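Local structure of putative cellulase CEL6 (Mycobacterium tuberculosis, 1UP3) at residues V140-D145 against D176-A182; G202-S206 against G251-D255; L241-P245 against A256-I260. The protein probably hydrolyses internal beta-1,4-glucosidic bonds of cellulose, as a family 6 glycoside hydrolase. All blocks are in the same frame, centred on the assembly; numbering follows the deposited sequence.

Contact 1: V140-D145 against D176-A182; sequences VRYAVD and DVGVGRA
V140 packs on V177, CG1 of V140 lying 4.1 Å from CG2 of V177, on the buried side of helix 130-147. One residue on, R141 lays its aliphatic part across the backbone of V177, with its CG 3.5 Å from V177 O. The chain then bends at chi3 (-24°), bringing NE to the carbonyl of D176: the bond from R141 NE to D176 O is 3.1 Å long, fairly straight and in the carbonyl plane. R141 NH2 adds a weak salt bridge of 3.4 Å to D176 OD2, the guanidinium and carboxylate planes standing nearly perpendicular; its stronger partner is D138 of its own helix. V144 points at the turn, its CG1 3.7 Å from G178 O and also touching the CB atoms of R181 and A182. D145 OD1 and R181 NE form a salt bridge at 3.4 Å, whose hydrogen bond is weak and bent. R181 and A182 lie in the loop leading to strand 184-187, while V177 and G178 belong to a Schellman motif ending helix 167-176, with G178 at positive phi as its C-prime residue, so one helix of the distorted alpha/beta barrel of family 6 packs on the capped end of the next.

Contact 2: G202-S206 against G251-D255; sequences GEAIS and GAHAD
E203 and H253 are joined by a two-pronged grip in which both carboxylate oxygens of the glutamate receive an N-H from the same histidine. The ring nitrogen ND1 of H253 donates to E203 OE1 at 2.8 Å, a His-carboxylate hydrogen bond almost straight at 174° and within the plane of the imidazole. The backbone N of H253 donates to E203 OE2 at 2.9 Å, using the syn lone pair of that oxygen. OE1 is also met on its syn side, though somewhat out of the carboxylate plane, and the carboxylate lies within 25° of the ring plane, so the two bonds together should limit rotation of both groups. With CG anti to its carbonyl carbon, the glutamate chain bends at chi2 (-58°), which brings the carboxylate to the turn. A252 CB comes obliquely to the same carboxylate, 3.7 Å from E203 OE1.

S206, one helical turn further on, covers a face of the imidazole: its OG sits above the ring near the rim, 3.4 Å from H253 CG. That hydroxyl is hydrogen-bonded to S212 O, while E203 OE2 has a further partner in the hydroxyl of Y214, and H213 meets the H253 ring edge-to-face. H253 itself is presented by a type I beta turn, closed by the bond from A254 N to G251 O at 3.1 Å. Helix 195-208 is thereby fastened to the turn that leads into strand 254-258, the last of the parallel sheet, with the neighbouring strand 213-217 supplying Y214 alongside both.

Contact 3: L241-P245 against A256-I260; sequences LGAPP and AYLWI
The indole of W259 carries P245 on one face, while the carbonyls of A243 and G242 lie near its plane at the edge. This is a proline-tryptophan CH-pi contact, made where strand 254-258 of the distorted barrel gives way to loop. W259 CG lies anti to its carbonyl carbon (chi1 -75°), which swings the indole to loop 241-245. P245 CD stands 3.8 Å from the centroid of the five-membered ring and only 13° off its normal, with the proline ring crossing the indole at about a right angle. At the edge, W259 NE1 donates to A243 O at 2.9 Å, reaching it from above the carbonyl plane (43° out of it); T218 OG1 is also bonded to this oxygen. G242 O approaches the benzo side, 3.6 Å from W259 CZ2. Beyond it both methyls of L241 touch the far corner of the indole, the nearer being CD2 at 3.9 Å from W259 CH2; L241 packs in turn on helix 282-291. The ring of Y257 makes a smaller apolar contact, its CD2 4.0 Å from A243 CB, while its hydroxyl is held by the backbone N of A250. Beside the strand, P245 CA makes a CA-H...O contact of 3.1 Å with Y257 O.

Following the chain from the N terminus, contact 1 opens on helix 130-147 and closes at the end of helix 167-176, the span between holding strand 153-158 and most of that helix. It is complete before the others begin and stands apart, its nearest atoms about 7 Å from contact 2 and about 13 Å from contact 3. Contact 2 then opens on helix 195-208; before its partner 251-255 is reached, 241-245 opens contact 3, which closes at 256-260. Contacts 2 and 3 therefore cross, and both use strand 254-258: the turn leading into it is tied to helix 195-208, its end to the preceding loop. Contact 1 links two consecutive helices elsewhere around the barrel.

Contact 1: V140-D145 against D176-A182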
ATOM      1  N   VAL A 140      -4.357   6.944  13.234  1.00  7.38           N
ATOM      2  CA  VAL A 140      -4.467   7.180  11.818  1.00  6.72           C
ATOM      3  C   VAL A 140      -4.741   8.662  11.572  1.00  7.33           C
ATOM      4  O   VAL A 140      -4.194   9.244  10.643  1.00  8.16           O
ATOM      5  CB  VAL A 140      -5.499   6.249  11.155  1.00  6.64           C
ATOM      6  CG1 VAL A 140      -5.649   6.605   9.670  1.00  7.82           C
ATOM      7  CG2 VAL A 140      -5.029   4.803  11.312  1.00  7.90           C
ATOM      8  N   ARG A 141      -5.623   9.253  12.367  1.00  6.88           N
ATOM      9  CA  ARG A 141      -5.853  10.689  12.261  1.00  7.27           C
ATOM     10  C   ARG A 141      -4.572  11.503  12.513  1.00  7.72           C
ATOM     11  O   ARG A 141      -4.308  12.506  11.819  1.00  7.61           O
ATOM     12  CB  ARG A 141      -6.968  11.126  13.229  1.00  8.02           C
ATOM     13  CG  ARG A 141      -7.362  12.595  13.001  1.00 10.08           C
ATOM     14  CD  ARG A 141      -8.474  13.122  13.933  1.00 16.48           C
ATOM     15  NE  ARG A 141      -9.286  12.054  14.426  1.00 24.21           N
ATOM     16  CZ  ARG A 141      -9.343  11.550  15.657  1.00 29.50           C
ATOM     17  NH1 ARG A 141      -8.688  12.083  16.695  1.00 32.28           N
ATOM     18  NH2 ARG A 141     -10.133  10.482  15.834  1.00 31.05           N
ATOM     19  N   TYR A 142      -3.763  11.073  13.478  1.00  7.84           N
ATOM     20  CA  TYR A 142      -2.493  11.719  13.769  1.00  7.97           C
ATOM     21  C   TYR A 142      -1.568  11.677  12.536  1.00  7.45           C
ATOM     22  O   TYR A 142      -0.957  12.673  12.165  1.00  7.84           O
ATOM     23  CB  TYR A 142      -1.816  11.058  14.966  1.00  9.13           C
ATOM     24  CG  TYR A 142      -0.573  11.812  15.411  1.00  8.32           C
ATOM     25  CD1 TYR A 142      -0.675  12.916  16.207  1.00 12.18           C
ATOM     26  CD2 TYR A 142       0.695  11.438  14.957  1.00  8.59           C
ATOM     27  CE1 TYR A 142       0.443  13.650  16.587  1.00 14.40           C
ATOM     28  CE2 TYR A 142       1.834  12.162  15.345  1.00  9.58           C
ATOM     29  CZ  TYR A 142       1.677  13.288  16.145  1.00 13.62           C
ATOM     30  OH  TYR A 142       2.762  14.059  16.564  1.00 14.05           O
ATOM     31  N   ALA A 143      -1.514  10.519  11.880  1.00  7.23           N
ATOM     32  CA  ALA A 143      -0.743  10.393  10.657  1.00  7.10           C
ATOM     33  C   ALA A 143      -1.207  11.365   9.583  1.00  7.87           C
ATOM     34  O   ALA A 143      -0.404  12.029   8.964  1.00  7.61           O
ATOM     35  CB  ALA A 143      -0.792   8.969  10.153  1.00  8.08           C
ATOM     36  N   VAL A 144      -2.505  11.467   9.353  1.00  7.59           N
ATOM     37  CA  VAL A 144      -3.040  12.368   8.359  1.00  8.47           C
ATOM     38  C   VAL A 144      -2.659  13.792   8.705  1.00  9.11           C
ATOM     39  O   VAL A 144      -2.141  14.541   7.866  1.00  9.95           O
ATOM     40  CB  VAL A 144      -4.578  12.246   8.232  1.00  9.97           C
ATOM     41  CG1 VAL A 144      -5.144  13.375   7.386  1.00 11.66           C
ATOM     42  CG2 VAL A 144      -4.967  10.895   7.627  1.00 11.67           C
ATOM     43  N   ASP A 145      -2.912  14.178   9.959  1.00  8.83           N
ATOM     44  CA  ASP A 145      -2.681  15.567  10.374  1.00  9.74           C
ATOM     45  C   ASP A 145      -1.216  15.957  10.281  1.00 10.77           C
ATOM     46  O   ASP A 145      -0.909  17.124  10.007  1.00 11.48           O
ATOM     47  CB  ASP A 145      -3.123  15.781  11.818  1.00  9.42           C
ATOM     48  CG  ASP A 145      -4.641  15.812  12.004  1.00 14.23           C
ATOM     49  OD1 ASP A 145      -5.416  15.892  11.017  1.00 15.85           O
ATOM     50  OD2 ASP A 145      -5.114  15.843  13.167  1.00 18.26           O
ATOM     51  N   ASP A 176     -14.024  10.085  10.084  1.00 11.98           N
ATOM     52  CA  ASP A 176     -13.515  10.225  11.445  1.00 14.25           C
ATOM     53  C   ASP A 176     -12.025  10.501  11.535  1.00 13.79           C
ATOM     54  O   ASP A 176     -11.594  11.148  12.485  1.00 13.82           O
ATOM     55  CB  ASP A 176     -13.785   8.979  12.263  1.00 15.85           C
ATOM     56  CG  ASP A 176     -13.483   9.192  13.750  1.00 22.64           C
ATOM     57  OD1 ASP A 176     -14.159  10.053  14.360  1.00 29.08           O
ATOM     58  OD2 ASP A 176     -12.580   8.585  14.392  1.00 31.04           O
ATOM     59  N   VAL A 177     -11.221  10.012  10.587  1.00 11.07           N
ATOM     60  CA  VAL A 177      -9.772  10.228  10.692  1.00 10.87           C
ATOM     61  C   VAL A 177      -9.306  11.420   9.856  1.00 12.12           C
ATOM     62  O   VAL A 177      -8.130  11.636   9.705  1.00 13.12           O
ATOM     63  CB  VAL A 177      -8.949   8.937  10.357  1.00 10.23           C
ATOM     64  CG1 VAL A 177      -9.349   7.777  11.259  1.00 11.59           C
ATOM     65  CG2 VAL A 177      -9.096   8.600   8.859  1.00 10.48           C
ATOM     66  N   GLY A 178     -10.273  12.172   9.336  1.00 12.26           N
ATOM     67  CA  GLY A 178     -10.044  13.381   8.586  1.00 13.54           C
ATOM     68  C   GLY A 178      -9.551  13.192   7.184  1.00 13.22           C
ATOM     69  O   GLY A 178      -8.707  13.936   6.746  1.00 14.78           O
ATOM     70  N   VAL A 179     -10.089  12.214   6.458  1.00 11.95           N
ATOM     71  CA  VAL A 179      -9.751  11.990   5.054  1.00 11.17           C
ATOM     72  C   VAL A 179      -9.806  13.267   4.186  1.00 11.22           C
ATOM     73  O   VAL A 179      -9.075  13.385   3.202  1.00 11.24           O
ATOM     74  CB  VAL A 179     -10.631  10.866   4.443  1.00 11.21           C
ATOM     75  CG1 VAL A 179     -12.093  11.306   4.357  1.00 10.63           C
ATOM     76  CG2 VAL A 179     -10.136  10.431   3.082  1.00 13.53           C
ATOM     77  N   GLY A 180     -10.690  14.188   4.555  1.00 11.82           N
ATOM     78  CA  GLY A 180     -10.801  15.501   3.939  1.00 12.62           C
ATOM     79  C   GLY A 180      -9.527  16.325   3.879  1.00 12.57           C
ATOM     80  O   GLY A 180      -9.382  17.182   2.982  1.00 14.34           O
ATOM     81  N   ARG A 181      -8.625  16.115   4.830  1.00 11.45           N
ATOM     82  CA  ARG A 181      -7.343  16.788   4.880  1.00 11.08           C
ATOM     83  C   ARG A 181      -6.311  16.107   3.957  1.00  9.57           C
ATOM     84  O   ARG A 181      -5.358  16.720   3.525  1.00 11.71           O
ATOM     85  CB  ARG A 181      -6.844  16.780   6.327  1.00 12.36           C
ATOM     86  CG  ARG A 181      -5.662  17.657   6.596  1.00 19.55           C
ATOM     87  CD  ARG A 181      -5.326  17.884   8.076  0.50 22.55           C
ATOM     88  NE  ARG A 181      -6.459  18.294   8.912  0.50 27.26           N
ATOM     89  CZ  ARG A 181      -7.051  19.491   8.895  0.50 32.12           C
ATOM     90  NH1 ARG A 181      -6.661  20.444   8.054  0.50 34.41           N
ATOM     91  NH2 ARG A 181      -8.065  19.733   9.720  0.50 33.23           N
ATOM     92  N   ALA A 182      -6.535  14.831   3.685  1.00  8.66           N
ATOM     93  CA  ALA A 182      -5.659  14.053   2.810  1.00  8.15           C
ATOM     94  C   ALA A 182      -6.162  14.171   1.364  1.00  8.00           C
ATOM     95  O   ALA A 182      -7.163  14.858   1.081  1.00  9.28           O
ATOM     96  CB  ALA A 182      -5.641  12.623   3.250  1.00  7.30           C
TER
HETATM   97  O   HOH W   1      -7.119  14.407  10.104  1.00 29.09           O

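Contact 2: G202-S206 against G251-D255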
ATOM      1  N   GLY A 202     -14.875   2.540  -4.943  1.00  6.77           N
ATOM      2  CA  GLY A 202     -14.206   3.813  -4.751  1.00  6.11           C
ATOM      3  C   GLY A 202     -15.095   5.013  -5.044  1.00  7.04           C
ATOM      4  O   GLY A 202     -15.105   6.008  -4.324  1.00  7.07           O
ATOM      5  N   GLU A 203     -15.849   4.940  -6.131  1.00  7.16           N
ATOM      6  CA  GLU A 203     -16.735   6.038  -6.449  1.00  8.24           C
ATOM      7  C   GLU A 203     -17.811   6.173  -5.381  1.00  7.58           C
ATOM      8  O   GLU A 203     -18.219   7.289  -5.088  1.00  8.67           O
ATOM      9  CB  GLU A 203     -17.333   5.850  -7.850  1.00  9.14           C
ATOM     10  CG  GLU A 203     -16.290   5.952  -8.979  1.00  9.19           C
ATOM     11  CD  GLU A 203     -15.520   7.253  -9.046  1.00 10.36           C
ATOM     12  OE1 GLU A 203     -16.175   8.325  -8.967  1.00 12.16           O
ATOM     13  OE2 GLU A 203     -14.257   7.223  -9.219  1.00  9.05           O
ATOM     14  N   ALA A 204     -18.278   5.063  -4.817  1.00  7.05           N
ATOM     15  CA  ALA A 204     -19.271   5.092  -3.736  1.00  6.98           C
ATOM     16  C   ALA A 204     -18.700   5.760  -2.493  1.00  7.77           C
ATOM     17  O   ALA A 204     -19.333   6.671  -1.908  1.00  7.79           O
ATOM     18  CB  ALA A 204     -19.766   3.721  -3.419  1.00  8.08           C
ATOM     19  N   ILE A 205     -17.477   5.400  -2.146  1.00  6.75           N
ATOM     20  CA  ILE A 205     -16.845   5.976  -0.960  1.00  6.95           C
ATOM     21  C   ILE A 205     -16.567   7.455  -1.216  1.00  7.56           C
ATOM     22  O   ILE A 205     -16.761   8.280  -0.328  1.00  9.07           O
ATOM     23  CB  ILE A 205     -15.592   5.211  -0.534  1.00  6.56           C
ATOM     24  CG1 ILE A 205     -15.963   3.803  -0.028  1.00  7.37           C
ATOM     25  CG2 ILE A 205     -14.765   6.004   0.506  1.00  6.67           C
ATOM     26  CD1 ILE A 205     -14.779   2.953   0.364  1.00 10.20           C
ATOM     27  N   SER A 206     -16.111   7.785  -2.413  1.00  8.36           N
ATOM     28  CA  SER A 206     -15.869   9.170  -2.792  1.00  8.54           C
ATOM     29  C   SER A 206     -17.123  10.025  -2.565  1.00  9.30           C
ATOM     30  O   SER A 206     -17.056  11.109  -1.994  1.00  9.85           O
ATOM     31  CB  SER A 206     -15.407   9.267  -4.232  1.00  8.69           C
ATOM     32  OG  SER A 206     -15.191  10.622  -4.617  1.00  9.08           O
ATOM     33  N   GLY A 251     -11.873   5.523 -13.548  1.00  9.49           N
ATOM     34  CA  GLY A 251     -12.763   6.081 -12.536  1.00  9.98           C
ATOM     35  C   GLY A 251     -12.625   7.575 -12.415  1.00 10.30           C
ATOM     36  O   GLY A 251     -11.510   8.121 -12.429  1.00  9.92           O
ATOM     37  N   ALA A 252     -13.757   8.258 -12.262  1.00  9.78           N
ATOM     38  CA  ALA A 252     -13.774   9.714 -12.193  1.00 10.85           C
ATOM     39  C   ALA A 252     -12.896  10.310 -11.080  1.00  9.66           C
ATOM     40  O   ALA A 252     -12.354  11.405 -11.239  1.00 12.07           O
ATOM     41  CB  ALA A 252     -15.176  10.185 -12.016  1.00 12.02           C
ATOM     42  N   HIS A 253     -12.812   9.606  -9.950  1.00  8.84           N
ATOM     43  CA  HIS A 253     -12.005  10.036  -8.815  1.00  8.49           C
ATOM     44  C   HIS A 253     -10.804   9.114  -8.541  1.00  7.53           C
ATOM     45  O   HIS A 253     -10.183   9.233  -7.479  1.00  7.37           O
ATOM     46  CB  HIS A 253     -12.882  10.151  -7.592  1.00  9.11           C
ATOM     47  CG  HIS A 253     -13.977  11.154  -7.753  1.00 11.21           C
ATOM     48  ND1 HIS A 253     -15.232  10.808  -8.200  1.00 13.58           N
ATOM     49  CD2 HIS A 253     -13.995  12.495  -7.560  1.00 16.07           C
ATOM     50  CE1 HIS A 253     -15.985  11.898  -8.265  1.00 18.07           C
ATOM     51  NE2 HIS A 253     -15.257  12.934  -7.892  1.00 16.77           N
ATOM     52  N   ALA A 254     -10.457   8.252  -9.494  1.00  6.51           N
ATOM     53  CA  ALA A 254      -9.301   7.350  -9.374  1.00  6.93           C
ATOM     54  C   ALA A 254      -8.074   8.080  -9.886  1.00  7.88           C
ATOM     55  O   ALA A 254      -7.910   8.256 -11.102  1.00  8.63           O
ATOM     56  CB  ALA A 254      -9.558   6.069 -10.182  1.00  8.03           C
ATOM     57  N   ASP A 255      -7.217   8.535  -8.982  1.00  6.41           N
ATOM     58  CA  ASP A 255      -5.978   9.233  -9.347  1.00  5.71           C
ATOM     59  C   ASP A 255      -4.968   8.309 -10.033  1.00  6.34           C
ATOM     60  O   ASP A 255      -4.177   8.761 -10.889  1.00  7.80           O
ATOM     61  CB  ASP A 255      -5.277   9.811  -8.114  1.00  5.50           C
ATOM     62  CG  ASP A 255      -5.917  11.085  -7.548  1.00  5.49           C
ATOM     63  OD1 ASP A 255      -6.750  11.731  -8.249  1.00  8.61           O
ATOM     64  OD2 ASP A 255      -5.622  11.466  -6.382  1.00  7.07           O
TER

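Contact 3: L241-P245 against A256-I260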
ATOM      1  N   LEU A 241      -0.424 -10.603 -12.551  1.00  5.95           N
ATOM      2  CA  LEU A 241      -0.153  -9.171 -12.509  1.00  6.11           C
ATOM      3  C   LEU A 241      -1.295  -8.433 -13.190  1.00  5.71           C
ATOM      4  O   LEU A 241      -1.815  -8.879 -14.259  1.00  6.51           O
ATOM      5  CB  LEU A 241       1.119  -8.851 -13.271  1.00  6.09           C
ATOM      6  CG  LEU A 241       2.396  -9.531 -12.819  1.00  6.52           C
ATOM      7  CD1 LEU A 241       3.491  -9.155 -13.814  1.00  8.16           C
ATOM      8  CD2 LEU A 241       2.769  -9.146 -11.406  1.00  6.79           C
ATOM      9  N   GLY A 242      -1.665  -7.293 -12.591  1.00  6.09           N
ATOM     10  CA  GLY A 242      -2.642  -6.395 -13.176  1.00  6.02           C
ATOM     11  C   GLY A 242      -1.999  -5.250 -13.937  1.00  5.75           C
ATOM     12  O   GLY A 242      -0.781  -5.253 -14.217  1.00  6.60           O
ATOM     13  N   ALA A 243      -2.817  -4.278 -14.326  1.00  7.22           N
ATOM     14  CA  ALA A 243      -2.348  -3.107 -15.073  1.00  7.63           C
ATOM     15  C   ALA A 243      -1.148  -2.463 -14.458  1.00  7.48           C
ATOM     16  O   ALA A 243      -1.136  -2.249 -13.269  1.00  6.95           O
ATOM     17  CB  ALA A 243      -3.459  -2.056 -15.127  1.00  8.63           C
ATOM     18  N   PRO A 244      -0.110  -2.147 -15.237  1.00  8.15           N
ATOM     19  CA  PRO A 244       1.010  -1.413 -14.696  1.00  8.12           C
ATOM     20  C   PRO A 244       0.601  -0.032 -14.194  1.00  7.57           C
ATOM     21  O   PRO A 244      -0.424   0.526 -14.657  1.00  7.45           O
ATOM     22  CB  PRO A 244       2.017  -1.322 -15.852  1.00  9.66           C
ATOM     23  CG  PRO A 244       1.580  -2.363 -16.843  1.00 11.88           C
ATOM     24  CD  PRO A 244       0.128  -2.614 -16.623  1.00  9.00           C
ATOM     25  N   PRO A 245       1.350   0.487 -13.236  1.00  7.66           N
ATOM     26  CA  PRO A 245       1.005   1.782 -12.638  1.00  6.31           C
ATOM     27  C   PRO A 245       0.806   2.875 -13.682  1.00  6.90           C
ATOM     28  O   PRO A 245       1.580   3.006 -14.645  1.00  7.05           O
ATOM     29  CB  PRO A 245       2.168   2.053 -11.677  1.00  7.31           C
ATOM     30  CG  PRO A 245       2.670   0.683 -11.339  1.00  7.78           C
ATOM     31  CD  PRO A 245       2.508  -0.128 -12.564  1.00  7.56           C
ATOM     32  N   ALA A 256      -4.940   7.033  -9.626  1.00  5.12           N
ATOM     33  CA  ALA A 256      -3.983   6.107 -10.214  1.00  5.11           C
ATOM     34  C   ALA A 256      -4.293   4.666  -9.930  1.00  5.97           C
ATOM     35  O   ALA A 256      -4.934   4.345  -8.930  1.00  5.80           O
ATOM     36  CB  ALA A 256      -2.551   6.388  -9.665  1.00  5.90           C
ATOM     37  N   TYR A 257      -3.781   3.814 -10.801  1.00  4.69           N
ATOM     38  CA  TYR A 257      -3.497   2.413 -10.494  1.00  4.62           C
ATOM     39  C   TYR A 257      -2.046   2.341 -10.059  1.00  4.92           C
ATOM     40  O   TYR A 257      -1.188   2.901 -10.738  1.00  6.10           O
ATOM     41  CB  TYR A 257      -3.719   1.499 -11.707  1.00  4.54           C
ATOM     42  CG  TYR A 257      -5.052   1.616 -12.397  1.00  6.25           C
ATOM     43  CD1 TYR A 257      -6.171   2.038 -11.732  1.00  5.37           C
ATOM     44  CD2 TYR A 257      -5.160   1.303 -13.757  1.00  6.77           C
ATOM     45  CE1 TYR A 257      -7.419   2.153 -12.396  1.00  4.56           C
ATOM     46  CE2 TYR A 257      -6.351   1.417 -14.417  1.00  8.15           C
ATOM     47  CZ  TYR A 257      -7.476   1.846 -13.737  1.00  7.41           C
ATOM     48  OH  TYR A 257      -8.667   1.991 -14.380  1.00  7.89           O
ATOM     49  N   LEU A 258      -1.781   1.755  -8.900  1.00  5.60           N
ATOM     50  CA  LEU A 258      -0.430   1.606  -8.364  1.00  5.15           C
ATOM     51  C   LEU A 258      -0.125   0.164  -8.077  1.00  5.45           C
ATOM     52  O   LEU A 258      -1.054  -0.644  -7.882  1.00  5.96           O
ATOM     53  CB  LEU A 258      -0.227   2.413  -7.075  1.00  6.25           C
ATOM     54  CG  LEU A 258      -0.427   3.938  -7.157  1.00  6.23           C
ATOM     55  CD1 LEU A 258      -0.335   4.532  -5.761  1.00  7.79           C
ATOM     56  CD2 LEU A 258       0.564   4.576  -8.148  1.00 10.79           C
ATOM     57  N   TRP A 259       1.158  -0.173  -8.007  1.00  4.79           N
ATOM     58  CA  TRP A 259       1.516  -1.484  -7.424  1.00  5.29           C
ATOM     59  C   TRP A 259       1.991  -1.201  -6.004  1.00  6.10           C
ATOM     60  O   TRP A 259       3.097  -0.694  -5.822  1.00  6.09           O
ATOM     61  CB  TRP A 259       2.593  -2.197  -8.239  1.00  4.96           C
ATOM     62  CG  TRP A 259       2.101  -2.785  -9.518  1.00  4.71           C
ATOM     63  CD1 TRP A 259       0.888  -2.560 -10.147  1.00  3.94           C
ATOM     64  CD2 TRP A 259       2.814  -3.704 -10.347  1.00  3.96           C
ATOM     65  NE1 TRP A 259       0.849  -3.248 -11.330  1.00  5.80           N
ATOM     66  CE2 TRP A 259       1.992  -3.990 -11.460  1.00  5.71           C
ATOM     67  CE3 TRP A 259       4.049  -4.341 -10.244  1.00  5.72           C
ATOM     68  CZ2 TRP A 259       2.394  -4.851 -12.490  1.00  5.88           C
ATOM     69  CZ3 TRP A 259       4.436  -5.226 -11.267  1.00  6.47           C
ATOM     70  CH2 TRP A 259       3.606  -5.450 -12.366  1.00  6.70           C
ATOM     71  N   ILE A 260       1.108  -1.394  -5.035  1.00  4.44           N
ATOM     72  CA  ILE A 260       1.413  -1.093  -3.640  1.00  5.04           C
ATOM     73  C   ILE A 260       2.092  -2.299  -3.000  1.00  4.97           C
ATOM     74  O   ILE A 260       3.264  -2.229  -2.606  1.00  4.50           O
ATOM     75  CB  ILE A 260       0.154  -0.566  -2.911  1.00  4.86           C
ATOM     76  CG1 ILE A 260      -0.343   0.679  -3.647  1.00  6.94           C
ATOM     77  CG2 ILE A 260       0.526  -0.243  -1.437  1.00  4.45           C
ATOM     78  CD1 ILE A 260      -1.601   1.277  -3.126  1.00  8.35           C
TER